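Local atomic coordinates of POU domain, class 6, transcription factor 1 (PDB entry 3D1N), a protein that binds DNA through a POU-specific domain and a homeodomain to regulate transcription, probably preferring a variant of the octamer motif. Residues K[9-14]-K[48-53]. The protein carries 2 engineered substitutions. Sequence-based numbering, arbitrary orientation.
Sequences FAKNFK and EKLDIT. With nucleotides of chain C.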
loop_
_atom_site.group_PDB
_atom_site.type_symbol
_atom_site.label_atom_id
_atom_site.label_comp_id
_atom_site.label_asym_id
_atom_site.label_seq_id
_atom_site.Cartn_x
_atom_site.Cartn_y
_atom_site.Cartn_z
ATOM N N PHE K 9 21.050 -10.560 -8.312
ATOM C CA PHE K 9 21.285 -10.342 -6.888
ATOM C C PHE K 9 20.522 -9.100 -6.490
ATOM O O PHE K 9 20.140 -8.933 -5.334
ATOM C CB PHE K 9 22.762 -10.147 -6.588
ATOM C CG PHE K 9 23.059 -9.861 -5.136
ATOM C CD1 PHE K 9 23.387 -10.882 -4.265
ATOM C CD2 PHE K 9 23.035 -8.566 -4.645
ATOM C CE1 PHE K 9 23.671 -10.620 -2.937
ATOM C CE2 PHE K 9 23.320 -8.302 -3.309
ATOM C CZ PHE K 9 23.640 -9.334 -2.458
ATOM N N ALA K 10 20.311 -8.219 -7.460
ATOM C CA ALA K 10 19.442 -7.075 -7.255
ATOM C C ALA K 10 18.056 -7.593 -6.898
ATOM O O ALA K 10 17.645 -7.563 -5.732
ATOM C CB ALA K 10 19.383 -6.222 -8.509
ATOM N N LYS K 11 17.357 -8.091 -7.915
ATOM C CA LYS K 11 16.004 -8.616 -7.766
ATOM C C LYS K 11 15.823 -9.442 -6.495
ATOM O O LYS K 11 14.969 -9.131 -5.661
ATOM C CB LYS K 11 15.616 -9.431 -9.003
ATOM C CG LYS K 11 15.073 -8.569 -10.138
ATOM C CD LYS K 11 15.768 -7.205 -10.185
ATOM C CE LYS K 11 14.867 -6.128 -10.789
ATOM N NZ LYS K 11 15.408 -4.746 -10.586
ATOM N N ASN K 12 16.646 -10.472 -6.340
ATOM C CA ASN K 12 16.513 -11.382 -5.210
ATOM C C ASN K 12 16.811 -10.755 -3.856
ATOM O O ASN K 12 16.167 -11.089 -2.862
ATOM C CB ASN K 12 17.353 -12.642 -5.420
ATOM C CG ASN K 12 16.756 -13.563 -6.465
ATOM O OD1 ASN K 12 16.400 -14.702 -6.170
ATOM N ND2 ASN K 12 16.620 -13.063 -7.693
ATOM N N PHE K 13 17.776 -9.844 -3.815
ATOM C CA PHE K 13 18.105 -9.185 -2.557
ATOM C C PHE K 13 16.891 -8.481 -1.969
ATOM O O PHE K 13 16.614 -8.604 -0.775
ATOM C CB PHE K 13 19.234 -8.172 -2.728
ATOM C CG PHE K 13 19.519 -7.385 -1.484
ATOM C CD1 PHE K 13 20.428 -7.851 -0.551
ATOM C CD2 PHE K 13 18.863 -6.186 -1.237
ATOM C CE1 PHE K 13 20.692 -7.132 0.599
ATOM C CE2 PHE K 13 19.121 -5.464 -0.088
ATOM C CZ PHE K 13 20.039 -5.938 0.832
ATOM N N LYS K 14 16.186 -7.727 -2.808
ATOM C CA LYS K 14 15.003 -7.002 -2.367
ATOM C C LYS K 14 14.034 -7.946 -1.673
ATOM O O LYS K 14 13.665 -7.721 -0.517
ATOM C CB LYS K 14 14.307 -6.310 -3.544
ATOM C CG LYS K 14 12.796 -6.173 -3.362
ATOM C CD LYS K 14 12.177 -5.125 -4.284
ATOM C CE LYS K 14 12.003 -3.781 -3.576
ATOM N NZ LYS K 14 10.983 -2.913 -4.238
ATOM N N GLU K 48 18.901 -1.657 -5.111
ATOM C CA GLU K 48 17.811 -2.541 -5.476
ATOM C C GLU K 48 17.291 -2.234 -6.860
ATOM O O GLU K 48 17.209 -3.115 -7.716
ATOM C CB GLU K 48 16.679 -2.373 -4.480
ATOM C CG GLU K 48 17.001 -2.887 -3.103
ATOM C CD GLU K 48 15.757 -3.072 -2.270
ATOM O OE1 GLU K 48 14.707 -2.504 -2.646
ATOM O OE2 GLU K 48 15.829 -3.789 -1.248
ATOM N N LYS K 49 16.934 -0.970 -7.066
ATOM C CA LYS K 49 16.348 -0.521 -8.323
ATOM C C LYS K 49 17.371 -0.452 -9.449
ATOM O O LYS K 49 17.016 -0.174 -10.599
ATOM C CB LYS K 49 15.688 0.842 -8.138
ATOM C CG LYS K 49 14.331 0.786 -7.450
ATOM C CD LYS K 49 13.264 0.207 -8.367
ATOM C CE LYS K 49 12.014 1.087 -8.368
ATOM N NZ LYS K 49 12.235 2.403 -9.059
ATOM N N LEU K 50 18.634 -0.711 -9.109
ATOM C CA LEU K 50 19.747 -0.645 -10.061
ATOM C C LEU K 50 19.961 0.766 -10.595
ATOM O O LEU K 50 19.939 0.990 -11.804
ATOM C CB LEU K 50 19.538 -1.616 -11.229
ATOM C CG LEU K 50 19.486 -3.105 -10.883
ATOM C CD1 LEU K 50 19.128 -3.938 -12.113
ATOM C CD2 LEU K 50 20.806 -3.564 -10.269
ATOM N N ASP K 51 20.147 1.717 -9.688
ATOM C CA ASP K 51 20.482 3.080 -10.073
ATOM C C ASP K 51 21.850 3.425 -9.521
ATOM O O ASP K 51 21.991 4.277 -8.640
ATOM C CB ASP K 51 19.440 4.082 -9.578
ATOM C CG ASP K 51 19.595 5.445 -10.227
ATOM O OD1 ASP K 51 20.687 6.045 -10.121
ATOM O OD2 ASP K 51 18.623 5.919 -10.851
ATOM N N ILE K 52 22.850 2.722 -10.037
ATOM C CA ILE K 52 24.242 2.995 -9.731
ATOM C C ILE K 52 25.076 2.533 -10.913
ATOM O O ILE K 52 24.622 1.717 -11.723
ATOM C CB ILE K 52 24.703 2.245 -8.480
ATOM C CG1 ILE K 52 24.366 0.762 -8.608
ATOM C CG2 ILE K 52 24.058 2.831 -7.231
ATOM C CD1 ILE K 52 24.619 -0.001 -7.341
ATOM N N THR K 53 26.288 3.067 -11.018
ATOM C CA THR K 53 27.217 2.635 -12.050
ATOM C C THR K 53 27.523 1.174 -11.807
ATOM O O THR K 53 27.730 0.761 -10.663
ATOM C CB THR K 53 28.550 3.396 -11.968
ATOM O OG1 THR K 53 28.409 4.536 -11.116
ATOM C CG2 THR K 53 29.010 3.836 -13.358
ATOM P P DA C 11 12.059 1.423 -3.971
ATOM O OP1 DA C 11 11.676 0.714 -5.219
ATOM O OP2 DA C 11 13.280 1.004 -3.248
ATOM O "O5'" DA C 11 12.023 2.985 -4.316
ATOM C "C5'" DA C 11 10.955 3.393 -5.181
ATOM C "C4'" DA C 11 10.933 4.893 -5.450
ATOM O "O4'" DA C 11 11.147 5.608 -4.214
ATOM C "C3'" DA C 11 11.994 5.395 -6.420
ATOM O "O3'" DA C 11 11.349 5.950 -7.553
ATOM C "C2'" DA C 11 12.795 6.428 -5.621
ATOM C "C1'" DA C 11 11.896 6.771 -4.441
ATOM N N9 DA C 11 12.537 7.027 -3.152
ATOM C C8 DA C 11 13.252 6.149 -2.361
ATOM N N7 DA C 11 13.678 6.688 -1.223
ATOM C C5 DA C 11 13.202 7.999 -1.278
ATOM C C6 DA C 11 13.305 9.096 -0.390
ATOM N N6 DA C 11 13.943 9.036 0.781
ATOM N N1 DA C 11 12.719 10.260 -0.751
ATOM C C2 DA C 11 12.073 10.300 -1.926
ATOM N N3 DA C 11 11.903 9.344 -2.846
ATOM C C4 DA C 11 12.497 8.214 -2.455
#
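Glu48 and Lys14 illustrate how a buried carboxylate can tie helices together beside DNA. With its chain extended beyond CG (chi2 -163°), Glu48 reaches from the last turn of helix 41-49 to helix 4-18, and its carboxylate lies against Lys14: OE2 is 3.5 Å from Lys14 CA and 3.7 Å from CB. The two side chains cross at about a right angle, and Lys14 CE passes closer to Glu48 OE1 than NZ, which stands 4.1 Å off, beyond a salt bridge. That NZ also lies 3.8 Å from OP1 of DA11 of chain C, and Glu48 OE1 is 3.8 Å from OP2 of the same nucleotide, so ammonium, carboxylate and phosphate gather side by side, the lysine probably easing the closeness of the two anions. Shortened to an alanine, Lys14 would keep CA and CB against OE2 but would probably uncover the OE1 side and remove one positive charge beside both anions. The stronger polar partners of Glu48 lie elsewhere: Gln24 hydrogen-bonds OE1, and Arg17 forms a salt bridge with OE2. OE2 also meets the edge of the Phe13 ring, near its plane, with ring and carboxylate planes 72° apart. Ala10 CB receives Leu50 CD2 at 3.5 Å, an apolar contact where a Schellman motif ends helix 41-49. The pairing joins the first helix of the helix-turn-helix POU-specific domain to the end of helix 41-49, next to the DNA backbone.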